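PDB 5JMU: peptidoglycan N-acetylglucosamine deacetylase from Agathobacter rectalis, which probably uses zinc in this catalytic domain to hydrolyse non-peptide carbon-nitrogen bonds, removing acetyl groups from the N-acetylglucosamine of peptidoglycan. Local coordinates for residues D95-N100 against T141-L146; S154-P159 against E190-A195; G174-N179 against I200-A205. One frame throughout, in Å; residues are numbered along the deposited sequence. Where two conformers were deposited one is given.

Contact 1: D95-N100 against T141-L146; sequences DLEQMN and TARGLL
The guanidinium of Arg143 meets the carboxylate of Glu97 at its edge. Glu97 CD lies in the guanidinium plane and OE2 lies near it. The two flat groups are turned 36° apart, and the side chains cross at about a right angle. Phe93, one turn before Glu97 on the same helix, adds a cation-pi contact to Arg143. The salt bridge is single, with Arg143 NH2 giving a hydrogen bond to Glu97 OE2. The modelled separation of Arg143 NH2 and Glu97 OE2, 2.4 Å, is very short, so the length and angle of the bond are doubtful. Arg143 is bent at chi3 (80°), which turns the guanidinium toward helix 89-107. Glu97 instead runs extended beyond CG.

Beside this charged pair lies an apolar one. Leu96 and Leu145 reach toward each other tip to tip, with Leu96 CD2 4.1 Å from Leu145 CD1. Leu96 CD1 stands equally far from that same methyl, so one branch of Leu145 meets both branches of Leu96. Leu96 also packs on Ile75 of strand 72-77.

Gly144, with positive phi, is the C-prime residue of a Schellman motif that ends helix 132-142. Leu145 N bonds back to Val140 O, and Gly144 N to Thr141 O at 2.9 Å. Arg143 and Leu145, before and after Gly144, both face helix 89-107. The contact thus joins helix 89-107 to the residues that follow the end of helix 132-142. Glu97 and Arg143 are both exposed, so water probably weakens their attraction, while the leucine pair makes an apolar contact nearer the buried side of helix 89-107.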
loop_
_atom_site.group_PDB
_atom_site.type_symbol
_atom_site.label_atom_id
_atom_site.label_comp_id
_atom_site.label_asym_id
_atom_site.label_seq_id
_atom_site.Cartn_x
_atom_site.Cartn_y
_atom_site.Cartn_z
ATOM N N ASP A 95 -16.907 3.885 -3.825
ATOM C CA ASP A 95 -15.563 4.290 -4.222
ATOM C C ASP A 95 -14.595 3.123 -4.401
ATOM O O ASP A 95 -13.832 3.099 -5.379
ATOM C CB ASP A 95 -15.029 5.285 -3.184
ATOM C CG ASP A 95 -13.625 5.773 -3.516
ATOM O OD1 ASP A 95 -13.519 6.800 -4.227
ATOM O OD2 ASP A 95 -12.671 5.135 -3.009
ATOM N N LEU A 96 -14.638 2.141 -3.508
ATOM C CA LEU A 96 -13.732 0.994 -3.606
ATOM C C LEU A 96 -14.008 0.253 -4.921
ATOM O O LEU A 96 -13.067 -0.114 -5.658
ATOM C CB LEU A 96 -13.925 0.071 -2.380
ATOM C CG LEU A 96 -13.098 -1.214 -2.370
ATOM C CD1 LEU A 96 -12.890 -1.617 -0.916
ATOM C CD2 LEU A 96 -13.809 -2.381 -3.059
ATOM N N GLU A 97 -15.294 0.074 -5.223
ATOM C CA GLU A 97 -15.673 -0.623 -6.461
ATOM C C GLU A 97 -15.280 0.132 -7.713
ATOM O O GLU A 97 -14.901 -0.483 -8.727
ATOM C CB GLU A 97 -17.184 -0.908 -6.456
ATOM C CG GLU A 97 -17.556 -1.963 -5.421
ATOM C CD GLU A 97 -19.073 -2.151 -5.347
ATOM O OE1 GLU A 97 -19.799 -1.546 -6.195
ATOM O OE2 GLU A 97 -19.534 -2.882 -4.430
ATOM N N GLN A 98 -15.379 1.459 -7.681
ATOM C CA GLN A 98 -14.902 2.244 -8.836
ATOM C C GLN A 98 -13.407 1.986 -9.067
ATOM O O GLN A 98 -12.941 1.816 -10.225
ATOM C CB GLN A 98 -15.162 3.726 -8.587
ATOM C CG GLN A 98 -16.646 4.053 -8.821
ATOM C CD GLN A 98 -17.044 5.375 -8.196
ATOM O OE1 GLN A 98 -18.160 5.525 -7.678
ATOM N NE2 GLN A 98 -16.128 6.339 -8.228
HETATM N N MSE A 99 -12.632 1.943 -7.991
HETATM C CA MSE A 99 -11.208 1.727 -8.140
HETATM C C MSE A 99 -10.927 0.297 -8.639
HETATM O O MSE A 99 -10.075 0.064 -9.505
HETATM C CB MSE A 99 -10.472 1.983 -6.817
HETATM C CG MSE A 99 -8.935 2.016 -7.015
HETATM SE SE MSE A 99 -8.378 3.561 -8.126
HETATM C CE MSE A 99 -7.727 2.654 -9.767
ATOM N N ASN A 100 -11.660 -0.681 -8.095
ATOM C CA ASN A 100 -11.490 -2.042 -8.553
ATOM C C ASN A 100 -11.796 -2.167 -10.038
ATOM O O ASN A 100 -11.126 -2.908 -10.744
ATOM C CB ASN A 100 -12.404 -3.001 -7.779
ATOM C CG ASN A 100 -12.142 -4.401 -8.159
ATOM O OD1 ASN A 100 -11.124 -4.951 -7.773
ATOM N ND2 ASN A 100 -13.050 -5.000 -8.947
ATOM N N THR A 141 -13.806 -7.819 4.997
ATOM C CA THR A 141 -13.543 -9.237 5.214
ATOM C C THR A 141 -14.680 -10.098 4.658
ATOM O O THR A 141 -14.423 -11.140 4.001
ATOM C CB THR A 141 -13.334 -9.483 6.710
ATOM O OG1 THR A 141 -12.241 -8.647 7.146
ATOM C CG2 THR A 141 -13.024 -10.944 6.967
ATOM N N ALA A 142 -15.928 -9.687 4.912
ATOM C CA ALA A 142 -17.098 -10.430 4.411
ATOM C C ALA A 142 -17.092 -10.463 2.883
ATOM O O ALA A 142 -17.609 -11.416 2.260
ATOM C CB ALA A 142 -18.388 -9.773 4.927
ATOM N N ARG A 143 -16.569 -9.405 2.266
ATOM C CA ARG A 143 -16.459 -9.370 0.808
ATOM C C ARG A 143 -15.259 -10.132 0.243
ATOM O O ARG A 143 -15.042 -10.112 -0.985
ATOM C CB ARG A 143 -16.401 -7.920 0.318
ATOM C CG ARG A 143 -17.749 -7.289 0.567
ATOM C CD ARG A 143 -17.759 -5.775 0.521
ATOM N NE ARG A 143 -17.798 -5.276 -0.842
ATOM C CZ ARG A 143 -18.768 -4.536 -1.375
ATOM N NH1 ARG A 143 -19.843 -4.170 -0.678
ATOM N NH2 ARG A 143 -18.636 -4.146 -2.629
ATOM N N GLY A 144 -14.539 -10.837 1.095
ATOM C CA GLY A 144 -13.413 -11.644 0.642
ATOM C C GLY A 144 -12.164 -10.867 0.352
ATOM O O GLY A 144 -11.221 -11.393 -0.247
ATOM N N LEU A 145 -12.137 -9.611 0.804
ATOM C CA LEU A 145 -10.964 -8.772 0.593
ATOM C C LEU A 145 -9.999 -8.801 1.791
ATOM O O LEU A 145 -10.422 -9.051 2.930
ATOM C CB LEU A 145 -11.408 -7.339 0.335
ATOM C CG LEU A 145 -12.145 -7.135 -0.985
ATOM C CD1 LEU A 145 -12.674 -5.728 -0.950
ATOM C CD2 LEU A 145 -11.153 -7.344 -2.134
ATOM N N LEU A 146 -8.718 -8.592 1.526
ATOM C CA LEU A 146 -7.703 -8.499 2.570
ATOM C C LEU A 146 -7.330 -7.050 2.689
ATOM O O LEU A 146 -7.446 -6.311 1.709
ATOM C CB LEU A 146 -6.449 -9.297 2.220
ATOM C CG LEU A 146 -6.734 -10.782 2.000
ATOM C CD1 LEU A 146 -5.598 -11.416 1.193
ATOM C CD2 LEU A 146 -6.940 -11.450 3.317
#

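Contact 2: S154-P159 against E190-A195; sequences SGDANP and EFSVNA
Ser192 OG is gripped by two groups. It donates to Asp156 OD2 at 2.6 Å and is also hydrogen-bonded to Gln185 NE2. Asp156 OD2 receives it on the anti lone pair, away from the other carboxylate oxygen. That other oxygen, OD1, is bonded to His186 ND1. The buried carboxylate is therefore held at both oxygens, which fixes its rotation. Asp156 has CG between its backbone N and carbonyl carbon (chi1 76°), and this turns the carboxylate to Ser192.

Phe191 closes on the same residue. Its CE2 lies 3.8 Å from Asp156 CB, and its CZ lies 3.8 Å from Asp156 O. The carbonyl oxygen approaches the ring obliquely. The backbone at Asp156 is shaped by an ST turn, in which Ser154 OG accepts from Asp156 N at 3.2 Å. Asp156 also lies in a type I turn from Gly155 to Asn158. Exchanging Asp156 for an alanine would remove both carboxylate oxygens and would probably leave Ser192 OG without its acceptor and His186 ND1 without its partner.

The Asp156 side chain is about 9 Å from the bound zinc. Its pairing with His186 is consistent with the aspartate-histidine pair beside the metal in NodB-family deacetylases. The contact ties the loop after strand 152-153 to helix 190-193. Strand 180-186 supplies Gln185 and His186 beside them. Helix 164-175 packs alongside, with Val167 against Phe191 and Val171 against Ser154.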
loop_
_atom_site.group_PDB
_atom_site.type_symbol
_atom_site.label_atom_id
_atom_site.label_comp_id
_atom_site.label_asym_id
_atom_site.label_seq_id
_atom_site.Cartn_x
_atom_site.Cartn_y
_atom_site.Cartn_z
ATOM N N SER A 154 8.117 5.600 6.568
ATOM C CA SER A 154 9.214 6.257 5.850
ATOM C C SER A 154 9.326 7.729 6.212
ATOM O O SER A 154 10.312 8.360 5.863
ATOM C CB SER A 154 9.002 6.143 4.341
ATOM O OG SER A 154 7.832 6.874 4.019
ATOM N N GLY A 155 8.328 8.269 6.903
ATOM C CA GLY A 155 8.273 9.678 7.206
ATOM C C GLY A 155 7.901 10.543 6.018
ATOM O O GLY A 155 7.986 11.761 6.130
ATOM N N ASP A 156 7.485 9.946 4.892
ATOM C CA ASP A 156 7.282 10.732 3.675
ATOM C C ASP A 156 5.867 11.305 3.563
ATOM O O ASP A 156 5.547 11.920 2.570
ATOM C CB ASP A 156 7.646 9.920 2.411
ATOM C CG ASP A 156 6.593 8.875 2.003
ATOM O OD1 ASP A 156 5.575 8.703 2.698
ATOM O OD2 ASP A 156 6.828 8.218 0.967
ATOM N N ALA A 157 5.059 11.133 4.602
ATOM C CA ALA A 157 3.698 11.659 4.585
ATOM C C ALA A 157 3.604 13.027 5.259
ATOM O O ALA A 157 2.561 13.661 5.213
ATOM C CB ALA A 157 2.750 10.668 5.254
ATOM N N ASN A 158 4.697 13.488 5.863
ATOM C CA ASN A 158 4.680 14.768 6.591
ATOM C C ASN A 158 4.389 15.949 5.660
ATOM O O ASN A 158 4.931 16.036 4.550
ATOM C CB ASN A 158 6.006 14.991 7.332
ATOM N N PRO A 159 3.525 16.867 6.120
ATOM C CA PRO A 159 3.112 18.045 5.341
ATOM C C PRO A 159 4.312 18.893 4.872
ATOM O O PRO A 159 4.249 19.521 3.819
ATOM C CB PRO A 159 2.220 18.823 6.321
ATOM C CG PRO A 159 2.473 18.215 7.681
ATOM C CD PRO A 159 2.899 16.811 7.454
ATOM N N GLU A 190 8.327 12.588 -5.218
ATOM C CA GLU A 190 9.584 12.408 -5.893
ATOM C C GLU A 190 10.744 12.085 -4.909
ATOM O O GLU A 190 11.529 11.159 -5.136
ATOM C CB GLU A 190 9.908 13.657 -6.695
ATOM C CG GLU A 190 11.028 13.406 -7.634
ATOM C CD GLU A 190 11.365 14.649 -8.451
ATOM O OE1 GLU A 190 10.892 15.764 -8.113
ATOM O OE2 GLU A 190 12.100 14.498 -9.428
ATOM N N PHE A 191 10.836 12.826 -3.802
ATOM C CA PHE A 191 11.972 12.631 -2.890
ATOM C C PHE A 191 11.959 11.231 -2.270
ATOM O O PHE A 191 13.004 10.675 -1.901
ATOM C CB PHE A 191 11.991 13.707 -1.777
ATOM C CG PHE A 191 10.859 13.570 -0.771
ATOM C CD1 PHE A 191 9.642 14.189 -0.988
ATOM C CD2 PHE A 191 11.026 12.825 0.397
ATOM C CE1 PHE A 191 8.607 14.098 -0.051
ATOM C CE2 PHE A 191 9.997 12.699 1.327
ATOM C CZ PHE A 191 8.760 13.307 1.099
ATOM N N SER A 192 10.773 10.643 -2.172
ATOM C CA SER A 192 10.642 9.357 -1.523
ATOM C C SER A 192 10.932 8.263 -2.560
ATOM O O SER A 192 11.590 7.252 -2.270
ATOM C CB SER A 192 9.223 9.204 -0.908
ATOM O OG SER A 192 9.123 7.955 -0.194
ATOM N N VAL A 193 10.405 8.433 -3.773
ATOM C CA VAL A 193 10.749 7.511 -4.852
ATOM C C VAL A 193 12.263 7.424 -5.006
ATOM O O VAL A 193 12.831 6.339 -5.225
ATOM C CB VAL A 193 10.094 7.947 -6.192
ATOM C CG1 VAL A 193 10.714 7.216 -7.400
ATOM C CG2 VAL A 193 8.556 7.725 -6.103
ATOM N N ASN A 194 12.918 8.566 -4.865
ATOM C CA ASN A 194 14.359 8.618 -5.125
ATOM C C ASN A 194 15.174 7.915 -4.026
ATOM O O ASN A 194 16.384 7.716 -4.172
ATOM C CB ASN A 194 14.830 10.075 -5.272
ATOM C CG ASN A 194 14.434 10.683 -6.603
ATOM O OD1 ASN A 194 14.009 9.969 -7.521
ATOM N ND2 ASN A 194 14.611 12.002 -6.726
ATOM N N ALA A 195 14.504 7.552 -2.936
ATOM C CA ALA A 195 15.139 6.823 -1.848
ATOM C C ALA A 195 15.172 5.310 -2.084
ATOM O O ALA A 195 15.899 4.581 -1.430
ATOM C CB ALA A 195 14.394 7.111 -0.538
#

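Contact 3: G174-N179 against I200-A205; sequences GVQSHN and IQWGQA. With ACT (acetate ion), chain B.
Trp202 and Gln176 are brought together by their first torsions. The indole CG stands opposite its own backbone N (chi1 180°), which carries the ring out from helix 196-205 toward the end of helix 164-175. Gln176 has CG anti to its carbonyl carbon (chi1 -69°) and continues extended, so the chain crosses the six-membered part of the indole at a slant. Its CG is 3.7 Å from Trp202 CH2, and its NE2 is 3.7 Å from Trp202 CZ2. Amide and ring planes are 38° apart. The approach of NE2 is oblique. This nitrogen has its hydrogen bond with Ile172 O, four residues earlier, in helix 164-175, which helps hold the amide beside the ring.

Val175 meets the same indole at its edge. Its CG1 lies near the ring plane, 4.2 Å from Trp202 CZ3. Val175 was modelled in two conformers, and this distance belongs to one of them. The valine is buried and also packs on Ile22 and Val183, in strands 21-27 and 180-186. Tyr208 meets the indole as well, with its ring at a shallow angle.

Past Val175 the chain makes a type I turn to His178, closed by His178 N to Val175 O at 3.1 Å. His178 ND1 donates a nearly straight bond of 2.9 Å to OXT of an acetate ion. The acetate lies at the imidazole edge and probably comes from the crystallisation liquor.

This is structural packing away from the annotated sites. It joins the ends of helices 164-175 and 196-205, which cover the sheet. A buried valine and the chain of an exposed glutamine line the outer end of the indole. The two segments meet here through van der Waals contact, so shape rather than charge sets the fit.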
loop_
_atom_site.group_PDB
_atom_site.type_symbol
_atom_site.label_atom_id
_atom_site.label_comp_id
_atom_site.label_asym_id
_atom_site.label_seq_id
_atom_site.Cartn_x
_atom_site.Cartn_y
_atom_site.Cartn_z
ATOM N N GLY A 174 13.699 1.601 10.557
ATOM C CA GLY A 174 12.454 0.917 10.911
ATOM C C GLY A 174 12.395 -0.582 10.600
ATOM O O GLY A 174 11.813 -1.370 11.358
ATOM N N VAL A 175 12.984 -0.993 9.477
ATOM C CA VAL A 175 12.994 -2.402 9.081
ATOM C C VAL A 175 13.699 -3.269 10.107
ATOM O O VAL A 175 13.353 -4.431 10.306
ATOM C CB VAL A 175 13.645 -2.535 7.680
ATOM C CG1 VAL A 175 14.248 -3.900 7.445
ATOM C CG2 VAL A 175 12.607 -2.164 6.582
ATOM N N GLN A 176 14.716 -2.701 10.757
ATOM C CA GLN A 176 15.504 -3.505 11.686
ATOM C C GLN A 176 14.737 -3.851 12.958
ATOM O O GLN A 176 15.201 -4.674 13.756
ATOM C CB GLN A 176 16.798 -2.779 12.037
ATOM C CG GLN A 176 17.743 -2.725 10.828
ATOM C CD GLN A 176 18.975 -1.936 11.132
ATOM O OE1 GLN A 176 19.819 -2.375 11.915
ATOM N NE2 GLN A 176 19.076 -0.746 10.565
ATOM N N SER A 177 13.586 -3.228 13.147
ATOM C CA SER A 177 12.740 -3.554 14.278
ATOM C C SER A 177 11.893 -4.791 14.068
ATOM O O SER A 177 11.287 -5.246 15.027
ATOM C CB SER A 177 11.787 -2.400 14.583
ATOM O OG SER A 177 12.558 -1.252 14.870
ATOM N N HIS A 178 11.836 -5.312 12.835
ATOM C CA HIS A 178 10.843 -6.328 12.498
ATOM C C HIS A 178 11.449 -7.423 11.671
ATOM O O HIS A 178 12.190 -7.155 10.741
ATOM C CB HIS A 178 9.667 -5.732 11.685
ATOM C CG HIS A 178 8.949 -4.632 12.416
ATOM N ND1 HIS A 178 8.187 -4.854 13.546
ATOM C CD2 HIS A 178 8.881 -3.302 12.163
ATOM C CE1 HIS A 178 7.709 -3.688 13.983
ATOM N NE2 HIS A 178 8.105 -2.737 13.157
ATOM N N ASN A 179 11.095 -8.657 11.980
ATOM C CA ASN A 179 11.512 -9.752 11.110
ATOM C C ASN A 179 10.832 -9.657 9.762
ATOM O O ASN A 179 11.417 -10.016 8.720
ATOM C CB ASN A 179 11.182 -11.085 11.776
ATOM C CG ASN A 179 11.767 -12.258 11.026
ATOM O OD1 ASN A 179 12.878 -12.178 10.509
ATOM N ND2 ASN A 179 11.019 -13.344 10.975
ATOM N N ILE A 200 16.866 -0.522 -1.307
ATOM C CA ILE A 200 17.075 -1.865 -1.851
ATOM C C ILE A 200 18.556 -2.300 -1.737
ATOM O O ILE A 200 18.836 -3.460 -1.339
ATOM C CB ILE A 200 16.603 -1.957 -3.299
ATOM C CG1 ILE A 200 15.065 -1.839 -3.352
ATOM C CG2 ILE A 200 17.040 -3.324 -3.894
ATOM C CD1 ILE A 200 14.536 -1.622 -4.777
ATOM N N GLN A 201 19.476 -1.409 -2.079
ATOM C CA GLN A 201 20.886 -1.752 -1.953
ATOM C C GLN A 201 21.207 -2.178 -0.521
ATOM O O GLN A 201 21.865 -3.201 -0.301
ATOM C CB GLN A 201 21.774 -0.564 -2.337
ATOM C CG GLN A 201 21.740 -0.302 -3.851
ATOM C CD GLN A 201 22.464 0.976 -4.260
ATOM O OE1 GLN A 201 22.477 1.961 -3.543
ATOM N NE2 GLN A 201 23.042 0.955 -5.434
ATOM N N TRP A 202 20.744 -1.392 0.441
ATOM C CA TRP A 202 21.027 -1.726 1.834
ATOM C C TRP A 202 20.380 -3.063 2.228
ATOM O O TRP A 202 21.022 -3.935 2.837
ATOM C CB TRP A 202 20.544 -0.613 2.775
ATOM C CG TRP A 202 20.828 -0.956 4.193
ATOM C CD1 TRP A 202 21.982 -0.692 4.901
ATOM C CD2 TRP A 202 19.966 -1.664 5.082
ATOM N NE1 TRP A 202 21.874 -1.203 6.168
ATOM C CE2 TRP A 202 20.640 -1.781 6.314
ATOM C CE3 TRP A 202 18.670 -2.179 4.967
ATOM C CZ2 TRP A 202 20.064 -2.434 7.416
ATOM C CZ3 TRP A 202 18.107 -2.813 6.051
ATOM C CH2 TRP A 202 18.788 -2.922 7.251
ATOM N N GLY A 203 19.107 -3.217 1.892
ATOM C CA GLY A 203 18.408 -4.419 2.302
ATOM C C GLY A 203 19.068 -5.643 1.693
ATOM O O GLY A 203 19.338 -6.624 2.403
ATOM N N GLN A 204 19.368 -5.583 0.401
ATOM C CA GLN A 204 19.933 -6.774 -0.229
ATOM C C GLN A 204 21.330 -7.079 0.342
ATOM O O GLN A 204 21.699 -8.256 0.518
ATOM C CB GLN A 204 19.947 -6.608 -1.750
ATOM C CG GLN A 204 18.515 -6.669 -2.277
ATOM C CD GLN A 204 18.416 -6.789 -3.795
ATOM O OE1 GLN A 204 19.303 -6.350 -4.533
ATOM N NE2 GLN A 204 17.302 -7.343 -4.261
ATOM N N ALA A 205 22.078 -6.033 0.679
ATOM C CA ALA A 205 23.415 -6.243 1.249
ATOM C C ALA A 205 23.371 -6.760 2.694
ATOM O O ALA A 205 24.384 -7.255 3.215
ATOM C CB ALA A 205 24.243 -4.912 1.189
HETATM C C ACT B . 6.950 -7.409 15.481
HETATM O O ACT B . 7.231 -7.137 16.666
HETATM O OXT ACT B . 7.910 -7.504 14.668
HETATM C CH3 ACT B . 5.533 -7.605 15.045
#

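Contact 2 is the buried one of the three, while contacts 1 and 3 are partly buried and reach the surface. Their chemistry follows their place. Contact 2, nearest the zinc, relies on a carboxylate with fixed partners. Contact 1 pairs an exposed ionic link with leucines. Contact 3, far from the metal, is van der Waals packing around an indole. Contacts 2 and 3 are neighbours, their nearest atoms about 5 Å apart. Helix 164-175 lies beside contact 2 and its end forms part of contact 3; both touch strand 180-186. Contact 1 lies across the chain's centre, about 27 Å from contact 2 between centres, and holds helix 89-107, which takes no part in the others.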